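Local coordinates for GST N-terminal domain-containing protein (Pseudomonas syringae pv. tomato, PDB 3IC8) that is of unknown function but belongs to the glutathione S-transferase-like family, so it may bind glutathione or a related thiol, at residues 103-108 and 154-159; 162-167 and 206-211; 44-49 and 291-296; 5-10 and 30-35; 244-249 and 279-284. All coordinates share one frame; numbering follows the deposited sequence.

Interaction 1 (103-108 and 154-159); sequences FLHAVS and HQWPTF
Gln155 OE1 comes up to the edge of the His105 imidazole, near the plane of the ring, and the amide and ring planes are only 26° apart, nearly coplanar. Over one face of the same imidazole stands Phe159. Its CE2 stands above the middle of the ring, and with the two planes at 87° and the centroids 5.1 Å apart the pair forms a T-shaped stack, the phenyl edge directed at the imidazole face. His105 reaches both partners because its ring sits beside the backbone N (chi1 -70°), directed away from its own helix toward 154-159. The root of the side chain meets a third neighbour: His105 CB is 3.8 Å from Trp156 CE3. Trp156 CZ3 also lies 4.2 Å from Ala106 N, and the small alanine lets the indole come near this backbone. Trp156 goes on to make an edge-to-face pair with Phe201 and to touch Leu192 of helix 180-193. The helix axes stay 10.6 Å apart, a spacing that large aromatic groups span. Pro157, lacking an N-H, interrupts the regular bonding of its helix, which is kinked there. Beyond the contact, Met116 of the second subunit packs on Val107 and Ser108. The imidazole is the common surface, with an amide oxygen at its edge and an aromatic edge over its face, so polar and aromatic contacts share one buried ring.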
# COMPACT_ATOMS: atom_id res chain seq x y z
N PHE A 103 4.41 18.21 -20.32
CA PHE A 103 4.78 17.00 -21.00
C PHE A 103 6.07 17.17 -21.75
O PHE A 103 6.87 16.29 -21.78
CB PHE A 103 3.66 16.63 -21.97
CG PHE A 103 3.93 15.42 -22.80
CD1 PHE A 103 3.58 14.19 -22.38
CD2 PHE A 103 4.51 15.53 -24.02
CE1 PHE A 103 3.82 13.12 -23.12
CE2 PHE A 103 4.75 14.44 -24.76
CZ PHE A 103 4.40 13.25 -24.31
N LEU A 104 6.24 18.32 -22.36
CA LEU A 104 7.43 18.61 -23.09
C LEU A 104 8.65 18.65 -22.22
O LEU A 104 9.65 18.12 -22.57
CB LEU A 104 7.27 19.92 -23.80
CG LEU A 104 8.43 20.39 -24.62
CD1 LEU A 104 8.92 19.28 -25.48
CD2 LEU A 104 7.97 21.48 -25.46
N HIS A 105 8.55 19.26 -21.07
CA HIS A 105 9.64 19.25 -20.13
C HIS A 105 9.96 17.87 -19.66
O HIS A 105 11.09 17.50 -19.57
CB HIS A 105 9.28 20.09 -18.93
CG HIS A 105 9.21 21.54 -19.21
ND1 HIS A 105 10.15 22.43 -18.76
CD2 HIS A 105 8.33 22.26 -19.92
CE1 HIS A 105 9.85 23.63 -19.17
NE2 HIS A 105 8.75 23.56 -19.88
N ALA A 106 8.96 17.09 -19.33
CA ALA A 106 9.21 15.78 -18.79
C ALA A 106 9.94 14.85 -19.75
O ALA A 106 10.82 14.16 -19.36
CB ALA A 106 7.94 15.16 -18.33
N VAL A 107 9.55 14.86 -21.00
CA VAL A 107 10.23 14.10 -22.03
C VAL A 107 11.63 14.55 -22.41
O VAL A 107 12.42 13.75 -22.80
CB VAL A 107 9.35 13.81 -23.23
CG1 VAL A 107 8.16 13.09 -22.79
CG2 VAL A 107 8.96 15.02 -23.92
N SER A 108 11.90 15.83 -22.34
CA SER A 108 13.23 16.33 -22.56
C SER A 108 14.18 15.84 -21.52
O SER A 108 15.30 15.53 -21.81
CB SER A 108 13.27 17.85 -22.56
OG SER A 108 12.54 18.40 -23.61
N HIS A 154 16.09 24.40 -15.87
CA HIS A 154 15.93 25.66 -15.20
C HIS A 154 14.51 25.93 -14.81
O HIS A 154 14.25 26.41 -13.77
CB HIS A 154 16.41 26.71 -16.18
CG HIS A 154 16.32 28.11 -15.69
ND1 HIS A 154 15.39 28.99 -16.15
CD2 HIS A 154 17.09 28.80 -14.83
CE1 HIS A 154 15.56 30.16 -15.58
NE2 HIS A 154 16.60 30.07 -14.77
N GLN A 155 13.60 25.62 -15.69
CA GLN A 155 12.17 25.75 -15.45
C GLN A 155 11.46 24.78 -14.52
O GLN A 155 10.50 25.12 -13.91
CB GLN A 155 11.41 25.95 -16.75
CG GLN A 155 11.76 27.24 -17.39
CD GLN A 155 11.07 27.47 -18.67
OE1 GLN A 155 10.47 26.58 -19.21
NE2 GLN A 155 11.13 28.67 -19.16
N TRP A 156 11.95 23.55 -14.43
CA TRP A 156 11.21 22.46 -13.86
C TRP A 156 10.83 22.62 -12.41
O TRP A 156 9.79 22.23 -11.99
CB TRP A 156 11.94 21.15 -14.07
CG TRP A 156 11.24 20.01 -13.53
CD1 TRP A 156 11.52 19.38 -12.39
CD2 TRP A 156 10.12 19.37 -14.08
NE1 TRP A 156 10.66 18.38 -12.19
CE2 TRP A 156 9.78 18.34 -13.22
CE3 TRP A 156 9.37 19.55 -15.22
CZ2 TRP A 156 8.73 17.50 -13.47
CZ3 TRP A 156 8.36 18.73 -15.47
CH2 TRP A 156 8.03 17.71 -14.60
N PRO A 157 11.73 23.18 -11.66
CA PRO A 157 11.55 23.39 -10.25
C PRO A 157 10.42 24.35 -9.94
O PRO A 157 9.81 24.24 -8.92
CB PRO A 157 12.89 23.94 -9.83
CG PRO A 157 13.76 23.43 -10.75
CD PRO A 157 13.11 23.42 -12.03
N THR A 158 10.18 25.29 -10.82
CA THR A 158 9.10 26.20 -10.61
C THR A 158 7.79 25.44 -10.60
O THR A 158 6.98 25.66 -9.75
CB THR A 158 9.07 27.27 -11.70
OG1 THR A 158 10.19 28.12 -11.55
CG2 THR A 158 7.88 28.07 -11.60
N PHE A 159 7.58 24.57 -11.57
CA PHE A 159 6.37 23.78 -11.62
C PHE A 159 6.20 22.80 -10.49
O PHE A 159 5.14 22.66 -9.99
CB PHE A 159 6.26 22.96 -12.90
CG PHE A 159 6.51 23.70 -14.16
CD1 PHE A 159 5.81 24.83 -14.47
CD2 PHE A 159 7.40 23.22 -15.07
CE1 PHE A 159 6.04 25.46 -15.62
CE2 PHE A 159 7.61 23.85 -16.20
CZ PHE A 159 6.94 24.97 -16.48

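Interaction 2 (162-167 and 206-211); sequences RLESQL and PSVSVW
Glu164 and Ser207 meet where helix 206-216 begins. Glu164 OE1 accepts two weak bonds, from Ser207 N at 3.0 Å and from Val208 N at 3.3 Å, and OE2 takes weak ones from Ser207 N and Ser207 OG. Backbone N-H groups in the first turn of a helix have no carbonyl of an earlier turn to bind, so a carboxylate suits this spot, and its charge would probably be eased by the helix dipole. A bend at chi2 (63°) swings the glutamate tip toward these donors. Beside this polar patch the contact is apolar: Leu163 CD2 lies 3.6 Å from Val208 CG1, and Leu167 CD1 lies 3.5 Å from Trp211 CB. These apolar side chains lie between two helices whose axes are 8.2 Å apart and cross at 74°. Further out, Trp211 NE1 bonds Asp182 OD1, which fixes how the indole is turned. Val208 and Trp211 also rest on Leu189 of helix 180-193, while Leu174 covers Leu163 and Trp211 from a loop.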
# COMPACT_ATOMS: atom_id res chain seq x y z
N ARG A 162 5.44 24.44 -6.99
CA ARG A 162 4.10 24.92 -6.99
C ARG A 162 3.14 23.80 -6.70
O ARG A 162 2.25 23.94 -5.92
CB ARG A 162 3.79 25.58 -8.32
CG ARG A 162 3.66 27.08 -8.27
CD ARG A 162 4.59 27.81 -9.19
NE ARG A 162 4.01 28.12 -10.47
CZ ARG A 162 4.29 29.18 -11.21
NH1 ARG A 162 5.12 30.09 -10.81
NH2 ARG A 162 3.70 29.33 -12.36
N LEU A 163 3.34 22.67 -7.35
CA LEU A 163 2.53 21.50 -7.15
C LEU A 163 2.66 20.95 -5.76
O LEU A 163 1.70 20.55 -5.19
CB LEU A 163 2.84 20.44 -8.18
CG LEU A 163 2.01 19.17 -8.15
CD1 LEU A 163 0.59 19.43 -8.39
CD2 LEU A 163 2.54 18.23 -9.14
N GLU A 164 3.87 20.97 -5.23
CA GLU A 164 4.17 20.62 -3.86
C GLU A 164 3.51 21.52 -2.87
O GLU A 164 2.97 21.07 -1.92
CB GLU A 164 5.68 20.59 -3.64
CG GLU A 164 6.16 20.28 -2.24
CD GLU A 164 5.78 18.92 -1.76
OE1 GLU A 164 5.44 18.09 -2.57
OE2 GLU A 164 5.81 18.65 -0.55
N SER A 165 3.50 22.81 -3.13
CA SER A 165 2.78 23.74 -2.29
C SER A 165 1.28 23.50 -2.23
O SER A 165 0.71 23.61 -1.21
CB SER A 165 3.00 25.15 -2.79
OG SER A 165 4.13 25.72 -2.22
N GLN A 166 0.63 23.21 -3.33
CA GLN A 166 -0.76 22.87 -3.31
C GLN A 166 -1.13 21.56 -2.59
O GLN A 166 -2.10 21.50 -1.89
CB GLN A 166 -1.31 22.87 -4.72
CG GLN A 166 -2.60 22.19 -4.83
CD GLN A 166 -3.36 22.56 -6.05
OE1 GLN A 166 -4.33 21.93 -6.37
NE2 GLN A 166 -2.93 23.58 -6.74
N LEU A 167 -0.35 20.53 -2.80
CA LEU A 167 -0.59 19.22 -2.23
C LEU A 167 -0.34 19.10 -0.74
O LEU A 167 -0.93 18.30 -0.07
CB LEU A 167 0.13 18.14 -3.01
CG LEU A 167 -0.42 17.92 -4.41
CD1 LEU A 167 0.39 16.99 -5.19
CD2 LEU A 167 -1.79 17.47 -4.36
N PRO A 206 7.72 15.45 -1.84
CA PRO A 206 7.05 14.33 -1.21
C PRO A 206 5.58 14.28 -1.42
O PRO A 206 5.07 13.22 -1.61
CB PRO A 206 7.36 14.56 0.24
CG PRO A 206 8.62 15.21 0.20
CD PRO A 206 8.53 16.17 -0.87
N SER A 207 4.92 15.42 -1.35
CA SER A 207 3.49 15.52 -1.53
C SER A 207 3.08 15.10 -2.90
O SER A 207 2.06 14.52 -3.07
CB SER A 207 3.04 16.94 -1.32
OG SER A 207 2.84 17.21 0.03
N VAL A 208 3.88 15.44 -3.87
CA VAL A 208 3.65 15.05 -5.23
C VAL A 208 3.73 13.56 -5.44
O VAL A 208 2.95 12.98 -6.15
CB VAL A 208 4.65 15.74 -6.11
CG1 VAL A 208 4.32 15.53 -7.52
CG2 VAL A 208 4.65 17.17 -5.80
N SER A 209 4.70 12.94 -4.81
CA SER A 209 4.93 11.52 -4.96
C SER A 209 3.77 10.70 -4.42
O SER A 209 3.39 9.71 -5.00
CB SER A 209 6.26 11.17 -4.29
OG SER A 209 6.82 9.99 -4.81
N VAL A 210 3.22 11.11 -3.30
CA VAL A 210 2.07 10.46 -2.73
C VAL A 210 0.86 10.59 -3.61
O VAL A 210 0.13 9.66 -3.81
CB VAL A 210 1.78 11.07 -1.38
CG1 VAL A 210 0.41 10.74 -0.90
CG2 VAL A 210 2.79 10.66 -0.41
N TRP A 211 0.64 11.79 -4.12
CA TRP A 211 -0.45 12.08 -5.01
C TRP A 211 -0.32 11.30 -6.28
O TRP A 211 -1.29 10.84 -6.82
CB TRP A 211 -0.52 13.58 -5.31
CG TRP A 211 -1.31 13.89 -6.52
CD1 TRP A 211 -2.63 14.02 -6.60
CD2 TRP A 211 -0.82 14.11 -7.83
NE1 TRP A 211 -3.01 14.30 -7.86
CE2 TRP A 211 -1.90 14.37 -8.64
CE3 TRP A 211 0.45 14.11 -8.40
CZ2 TRP A 211 -1.78 14.60 -9.97
CZ3 TRP A 211 0.56 14.34 -9.71
CH2 TRP A 211 -0.54 14.59 -10.48

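Interaction 3 (44-49 and 291-296); sequences TALTGG and NRAGVV
A chi1 of -43° sets Leu46 CG beside its own backbone N, and from there CD2 reaches Ala293 CB at 4.1 Å; Arg292, bent at chi2 and chi3, brings NH1 to 3.8 Å from Ala45 CB. The contact joins the end of helix 41-47, in the thioredoxin-like domain, to the connection between the antiparallel strands 284-290 and 296-300. The small methyls of Ala45 and Ala293 suit a place where the two backbones run close, their CA atoms 6.3 Å apart. The charged end of Arg292 is held by a salt bridge to Asp42, so Ala45 meets a guanidinium already engaged. Helix 41-47 ends at Gly48, whose positive phi suits glycine, and Thr47 forms an ST turn in which OG1 accepts from Gly49 N at 3.1 Å. Ile232 of helix 228-237 packs on both alanines. Ala45 O bonds Arg288 NH1 of strand 284-290. At the other end of the contact, the beta-branched Val296 sets CG1 3.7 Å from Leu46 O.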
# COMPACT_ATOMS: atom_id res chain seq x y z
N THR A 44 -5.28 2.10 -40.32
CA THR A 44 -5.76 3.06 -41.30
C THR A 44 -7.00 2.62 -42.03
O THR A 44 -7.68 3.40 -42.62
CB THR A 44 -4.72 3.43 -42.30
OG1 THR A 44 -4.20 2.24 -42.86
CG2 THR A 44 -3.62 4.16 -41.65
N ALA A 45 -7.28 1.33 -41.95
CA ALA A 45 -8.51 0.82 -42.46
C ALA A 45 -9.67 1.44 -41.75
O ALA A 45 -10.65 1.73 -42.37
CB ALA A 45 -8.54 -0.64 -42.30
N LEU A 46 -9.53 1.66 -40.45
CA LEU A 46 -10.50 2.44 -39.72
C LEU A 46 -10.32 3.95 -39.72
O LEU A 46 -11.23 4.66 -39.99
CB LEU A 46 -10.55 1.96 -38.28
CG LEU A 46 -10.55 0.47 -38.03
CD1 LEU A 46 -10.16 0.22 -36.65
CD2 LEU A 46 -11.86 -0.13 -38.30
N THR A 47 -9.14 4.44 -39.41
CA THR A 47 -8.88 5.86 -39.36
C THR A 47 -8.93 6.65 -40.65
O THR A 47 -9.23 7.81 -40.64
CB THR A 47 -7.59 6.16 -38.69
OG1 THR A 47 -6.54 5.62 -39.47
CG2 THR A 47 -7.57 5.55 -37.35
N GLY A 48 -8.61 6.03 -41.77
CA GLY A 48 -8.37 6.80 -42.96
C GLY A 48 -6.97 7.33 -43.06
O GLY A 48 -6.68 8.18 -43.86
N GLY A 49 -6.07 6.78 -42.28
CA GLY A 49 -4.71 7.22 -42.28
C GLY A 49 -4.18 8.05 -41.13
O GLY A 49 -3.00 8.25 -41.06
N ASN A 291 -12.58 -0.32 -47.90
CA ASN A 291 -12.81 -1.54 -48.62
C ASN A 291 -13.02 -2.73 -47.71
O ASN A 291 -13.91 -3.51 -47.94
CB ASN A 291 -11.65 -1.81 -49.57
CG ASN A 291 -11.81 -1.11 -50.90
OD1 ASN A 291 -12.90 -0.74 -51.29
ND2 ASN A 291 -10.72 -0.94 -51.61
N ARG A 292 -12.17 -2.91 -46.72
CA ARG A 292 -12.45 -3.81 -45.62
C ARG A 292 -13.46 -3.44 -44.55
O ARG A 292 -14.25 -4.26 -44.16
CB ARG A 292 -11.17 -4.25 -44.95
CG ARG A 292 -10.22 -4.88 -45.88
CD ARG A 292 -8.86 -4.45 -45.55
NE ARG A 292 -8.27 -5.36 -44.61
CZ ARG A 292 -7.37 -5.01 -43.72
NH1 ARG A 292 -6.95 -3.76 -43.65
NH2 ARG A 292 -6.89 -5.90 -42.92
N ALA A 293 -13.37 -2.25 -44.01
CA ALA A 293 -14.19 -1.89 -42.86
C ALA A 293 -15.57 -1.34 -43.15
O ALA A 293 -16.38 -1.22 -42.27
CB ALA A 293 -13.45 -0.97 -41.96
N GLY A 294 -15.85 -0.98 -44.38
CA GLY A 294 -17.16 -0.48 -44.69
C GLY A 294 -17.31 0.96 -44.37
O GLY A 294 -16.35 1.68 -44.36
N VAL A 295 -18.53 1.38 -44.12
CA VAL A 295 -18.79 2.76 -43.82
C VAL A 295 -18.45 3.05 -42.39
O VAL A 295 -18.82 2.32 -41.50
CB VAL A 295 -20.23 3.09 -44.04
CG1 VAL A 295 -20.48 4.48 -43.61
CG2 VAL A 295 -20.59 2.92 -45.45
N VAL A 296 -17.73 4.13 -42.19
CA VAL A 296 -17.20 4.48 -40.90
C VAL A 296 -17.29 5.97 -40.63
O VAL A 296 -17.18 6.77 -41.51
CB VAL A 296 -15.78 4.02 -40.86
CG1 VAL A 296 -14.90 5.10 -40.44
CG2 VAL A 296 -15.64 2.84 -40.02

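Interaction 4 (5-10 and 30-35); sequences ILHHYP and RSVTIP
Strands 4-8 and 28-33 are the parallel pair of a beta-alpha-beta crossover in the thioredoxin-like domain, and residues from Ile5 to His8 pair with those from Arg30 to Thr33. Four backbone bonds tie them: Leu6 N to Arg30 O at 2.9 Å, Val32 N to Leu6 O at 2.8 Å, His8 N to Val32 O at 3.1 Å and Ile34 N to His8 O at 3.2 Å. The first three are nearly straight at the carbonyl; in the last, Ile34 N stands 40° out of the carbonyl plane of His8, where regular pairing ends. On one face Ile5, His7 and Val32 pack together. Val32 CG2 touches Ile5 CG2 at 3.7 Å, and Val32 CB makes an off-centre CH-pi contact with the His7 ring, 4.1 Å from its centroid, which suits a compact beta-branched residue. Gln57 OE1 takes the bond of His7 NE2, which fixes the rotation of that ring. Ile34 carries CG1 between its backbone N and carbonyl carbon (chi1 60°), 3.3 Å from His8 O. Tyr9 OH bonds Asp203 of the second subunit. Strand 55-58 borders 4-8 on its far edge, strand 222-225 borders 28-33, helix 228-237 touches the His7 and Val32 face, and helix 16-25 touches Leu6 and His8.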
# COMPACT_ATOMS: atom_id res chain seq x y z
N ILE A 5 -13.14 -0.23 -27.66
CA ILE A 5 -11.94 -0.82 -28.19
C ILE A 5 -10.79 0.16 -28.19
O ILE A 5 -10.89 1.22 -28.71
CB ILE A 5 -12.17 -1.33 -29.60
CG1 ILE A 5 -13.25 -2.40 -29.60
CG2 ILE A 5 -10.95 -1.89 -30.14
CD1 ILE A 5 -13.64 -2.86 -30.94
N LEU A 6 -9.69 -0.21 -27.58
CA LEU A 6 -8.53 0.63 -27.64
C LEU A 6 -7.45 0.03 -28.54
O LEU A 6 -7.05 -1.09 -28.37
CB LEU A 6 -7.99 0.88 -26.25
CG LEU A 6 -6.92 1.94 -26.12
CD1 LEU A 6 -7.55 3.27 -26.28
CD2 LEU A 6 -6.24 1.84 -24.82
N HIS A 7 -7.00 0.80 -29.50
CA HIS A 7 -5.92 0.44 -30.36
C HIS A 7 -4.68 1.15 -29.84
O HIS A 7 -4.62 2.35 -29.85
CB HIS A 7 -6.20 0.93 -31.76
CG HIS A 7 -7.37 0.28 -32.41
ND1 HIS A 7 -7.23 -0.71 -33.34
CD2 HIS A 7 -8.69 0.50 -32.29
CE1 HIS A 7 -8.42 -1.09 -33.75
NE2 HIS A 7 -9.32 -0.38 -33.13
N HIS A 8 -3.71 0.40 -29.37
CA HIS A 8 -2.55 0.99 -28.76
C HIS A 8 -1.33 0.12 -28.78
O HIS A 8 -1.39 -1.02 -29.13
CB HIS A 8 -2.85 1.40 -27.34
CG HIS A 8 -3.00 0.25 -26.41
ND1 HIS A 8 -3.90 -0.76 -26.63
CD2 HIS A 8 -2.39 -0.04 -25.25
CE1 HIS A 8 -3.82 -1.63 -25.65
NE2 HIS A 8 -2.92 -1.21 -24.80
N TYR A 9 -0.21 0.67 -28.40
CA TYR A 9 0.96 -0.13 -28.27
C TYR A 9 1.16 -0.27 -26.80
O TYR A 9 1.41 0.66 -26.12
CB TYR A 9 2.13 0.56 -28.94
CG TYR A 9 3.33 -0.30 -29.16
CD1 TYR A 9 3.36 -1.25 -30.14
CD2 TYR A 9 4.43 -0.15 -28.38
CE1 TYR A 9 4.44 -2.02 -30.32
CE2 TYR A 9 5.51 -0.91 -28.56
CZ TYR A 9 5.51 -1.84 -29.53
OH TYR A 9 6.60 -2.59 -29.68
N PRO A 10 1.05 -1.49 -26.34
CA PRO A 10 0.94 -1.82 -24.93
C PRO A 10 2.11 -1.44 -24.06
O PRO A 10 1.92 -1.13 -22.93
CB PRO A 10 0.73 -3.30 -24.97
CG PRO A 10 0.06 -3.51 -26.19
CD PRO A 10 0.64 -2.61 -27.17
N ARG A 30 -11.59 -3.74 -24.93
CA ARG A 30 -10.84 -4.65 -25.72
C ARG A 30 -9.52 -4.03 -26.09
O ARG A 30 -9.47 -2.90 -26.40
CB ARG A 30 -11.62 -4.99 -26.98
CG ARG A 30 -12.99 -5.49 -26.74
CD ARG A 30 -13.01 -6.61 -25.75
NE ARG A 30 -12.28 -7.77 -26.22
CZ ARG A 30 -12.76 -8.63 -27.09
NH1 ARG A 30 -13.95 -8.48 -27.59
NH2 ARG A 30 -12.04 -9.64 -27.47
N SER A 31 -8.46 -4.80 -26.06
CA SER A 31 -7.16 -4.28 -26.39
C SER A 31 -6.69 -4.77 -27.73
O SER A 31 -6.54 -5.93 -27.95
CB SER A 31 -6.17 -4.73 -25.36
OG SER A 31 -4.93 -4.16 -25.61
N VAL A 32 -6.44 -3.85 -28.64
CA VAL A 32 -5.91 -4.22 -29.92
C VAL A 32 -4.50 -3.77 -29.94
O VAL A 32 -4.23 -2.62 -29.75
CB VAL A 32 -6.64 -3.54 -31.07
CG1 VAL A 32 -6.01 -3.89 -32.35
CG2 VAL A 32 -8.03 -3.93 -31.11
N THR A 33 -3.58 -4.68 -30.15
CA THR A 33 -2.18 -4.31 -30.20
C THR A 33 -1.76 -3.96 -31.60
O THR A 33 -1.71 -4.77 -32.46
CB THR A 33 -1.31 -5.44 -29.73
OG1 THR A 33 -1.64 -5.77 -28.39
CG2 THR A 33 0.10 -5.04 -29.78
N ILE A 34 -1.43 -2.71 -31.81
CA ILE A 34 -1.00 -2.22 -33.09
C ILE A 34 0.46 -2.48 -33.32
O ILE A 34 1.17 -2.80 -32.42
CB ILE A 34 -1.22 -0.74 -33.17
CG1 ILE A 34 -0.44 -0.04 -32.09
CG2 ILE A 34 -2.65 -0.42 -32.97
CD1 ILE A 34 -0.64 1.35 -32.11
N PRO A 35 0.90 -2.31 -34.55
CA PRO A 35 2.31 -2.40 -34.90
C PRO A 35 3.07 -1.11 -34.65
O PRO A 35 2.53 -0.06 -34.83
CB PRO A 35 2.26 -2.70 -36.39
CG PRO A 35 0.94 -2.42 -36.82
CD PRO A 35 0.05 -2.64 -35.69

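Interaction 5 (244-249 and 279-284); sequences PDETFI and TGREEL
Among the polar contacts, Glu246 OE1 takes a hydrogen bond from Arg281 N at 3.2 Å, with an N-H...O angle of 159°. The same oxygen forms a salt bridge with Arg281 NH1, but these two atoms are modelled too close, so OE1 is less surely placed in both bonds. A glutamate suits the place because its extended chain can carry a carboxylate to the backbone N-H of Arg281 and, less certainly as modelled, to its guanidinium. Its other oxygen works through water: the water donates to Glu246 OE2 at 3.2 Å and accepts from Glu282 N at 3.2 Å. The turn thus presents two successive N-H groups to one carboxylate, one directly and one through water. Residues 279-284 make the hairpin turn between the antiparallel strands 272-279 and 284-290, bridged by a weak bond from Gly280 N to Glu283 O. The aromatic contacts centre on Phe248, whose CG lies anti to the backbone N (chi1 178°), directing the ring at this turn. Over one face of the ring sits the peptide link from Gly280 to Arg281, with Arg281 N above its centre. Phe248 CD2 is 3.7 Å from Gly280 CA, and the missing side chain leaves room beside the Glu246 carboxylate. The guanidinium of Arg281, as modelled, turns a face to Phe248 CD1, with the planes 55° apart. Thr279 lies beside the ring, its OG1 bonded to Asp250.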
# COMPACT_ATOMS: atom_id res chain seq x y z
N PRO A 244 -24.86 13.90 -33.33
CA PRO A 244 -25.33 14.74 -32.25
C PRO A 244 -26.37 15.71 -32.74
O PRO A 244 -26.37 16.08 -33.89
CB PRO A 244 -24.08 15.49 -31.85
CG PRO A 244 -23.03 14.65 -32.25
CD PRO A 244 -23.41 14.01 -33.48
N ASP A 245 -27.28 16.11 -31.87
CA ASP A 245 -28.37 16.94 -32.31
C ASP A 245 -28.05 18.40 -32.15
O ASP A 245 -28.89 19.23 -32.39
CB ASP A 245 -29.67 16.60 -31.61
CG ASP A 245 -29.52 16.53 -30.14
OD1 ASP A 245 -30.47 16.10 -29.48
OD2 ASP A 245 -28.46 16.91 -29.63
N GLU A 246 -26.84 18.70 -31.77
CA GLU A 246 -26.42 20.06 -31.51
C GLU A 246 -26.46 20.90 -32.77
O GLU A 246 -26.20 20.41 -33.84
CB GLU A 246 -25.03 20.05 -30.92
CG GLU A 246 -24.16 21.17 -31.34
CD GLU A 246 -22.83 21.15 -30.65
OE1 GLU A 246 -22.20 22.21 -30.58
OE2 GLU A 246 -22.41 20.10 -30.18
N THR A 247 -26.80 22.16 -32.64
CA THR A 247 -26.87 23.07 -33.77
C THR A 247 -25.73 24.04 -33.66
O THR A 247 -25.53 24.66 -32.64
CB THR A 247 -28.16 23.85 -33.76
OG1 THR A 247 -28.33 24.44 -32.48
CG2 THR A 247 -29.32 22.95 -33.99
N PHE A 248 -24.96 24.15 -34.71
CA PHE A 248 -23.77 24.95 -34.66
C PHE A 248 -23.52 25.50 -36.03
O PHE A 248 -23.77 24.83 -37.00
CB PHE A 248 -22.63 24.03 -34.24
CG PHE A 248 -21.30 24.67 -34.19
CD1 PHE A 248 -20.99 25.56 -33.21
CD2 PHE A 248 -20.33 24.33 -35.08
CE1 PHE A 248 -19.75 26.11 -33.17
CE2 PHE A 248 -19.12 24.87 -35.03
CZ PHE A 248 -18.83 25.76 -34.08
N ILE A 249 -23.00 26.70 -36.10
CA ILE A 249 -22.59 27.24 -37.37
C ILE A 249 -21.11 27.27 -37.39
O ILE A 249 -20.49 27.89 -36.57
CB ILE A 249 -23.06 28.68 -37.57
CG1 ILE A 249 -24.54 28.83 -37.24
CG2 ILE A 249 -22.82 29.11 -38.99
CD1 ILE A 249 -24.83 30.03 -36.38
N THR A 279 -20.35 19.20 -37.63
CA THR A 279 -19.42 20.16 -37.11
C THR A 279 -20.03 20.71 -35.85
O THR A 279 -21.17 21.07 -35.82
CB THR A 279 -19.12 21.27 -38.11
OG1 THR A 279 -18.20 22.18 -37.54
CG2 THR A 279 -20.33 22.02 -38.43
N GLY A 280 -19.25 20.73 -34.79
CA GLY A 280 -19.74 21.02 -33.46
C GLY A 280 -18.72 21.73 -32.64
O GLY A 280 -17.64 21.96 -33.09
N ARG A 281 -19.10 22.11 -31.44
CA ARG A 281 -18.23 22.84 -30.53
C ARG A 281 -17.01 22.04 -30.11
O ARG A 281 -15.92 22.55 -30.04
CB ARG A 281 -19.02 23.19 -29.29
CG ARG A 281 -19.91 24.35 -29.43
CD ARG A 281 -21.00 24.31 -28.39
NE ARG A 281 -22.07 25.26 -28.63
CZ ARG A 281 -22.97 25.17 -29.60
NH1 ARG A 281 -22.94 24.16 -30.44
NH2 ARG A 281 -23.90 26.09 -29.72
N GLU A 282 -17.22 20.78 -29.83
CA GLU A 282 -16.19 19.88 -29.47
C GLU A 282 -15.78 18.93 -30.56
O GLU A 282 -14.81 18.24 -30.42
CB GLU A 282 -16.66 19.07 -28.29
CG GLU A 282 -16.91 19.87 -27.07
CD GLU A 282 -15.64 20.33 -26.37
OE1 GLU A 282 -14.61 19.71 -26.54
OE2 GLU A 282 -15.69 21.33 -25.65
N GLU A 283 -16.53 18.86 -31.64
CA GLU A 283 -16.37 17.76 -32.56
C GLU A 283 -16.55 17.99 -34.05
O GLU A 283 -17.37 18.75 -34.47
CB GLU A 283 -17.33 16.66 -32.14
CG GLU A 283 -16.90 15.29 -32.45
CD GLU A 283 -17.87 14.28 -31.94
OE1 GLU A 283 -19.01 14.63 -31.64
OE2 GLU A 283 -17.49 13.13 -31.82
N LEU A 284 -15.78 17.28 -34.84
CA LEU A 284 -16.03 17.14 -36.24
C LEU A 284 -16.16 15.67 -36.60
O LEU A 284 -15.36 14.88 -36.20
CB LEU A 284 -14.91 17.75 -37.05
CG LEU A 284 -14.51 19.17 -36.74
CD1 LEU A 284 -13.08 19.33 -36.98
CD2 LEU A 284 -15.24 20.06 -37.61
O HOH W 1 -19.52 18.67 -30.56

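Interactions 1 and 2 follow one another along helix 149-167, centres 15 Å apart, and belong to the helical part of the fold. Interaction 4 lies in the thioredoxin-like part and closes first; interactions 1, 2 and 5 follow in that order. Interaction 3 spans all three, bringing helix 41-47 back to strands near the C-terminus. It also meets interaction 4, where Leu46 CD1 is 3.6 Å from His7 CE1. Interactions 3, 4 and 5 each have at least one side on strands, or turns between them, traceable as one mixed sheet, the C-terminal strands following on from 61-63. Interactions 2 and 3, 44 Å apart between centres, lie on opposite sides of the chain's centre.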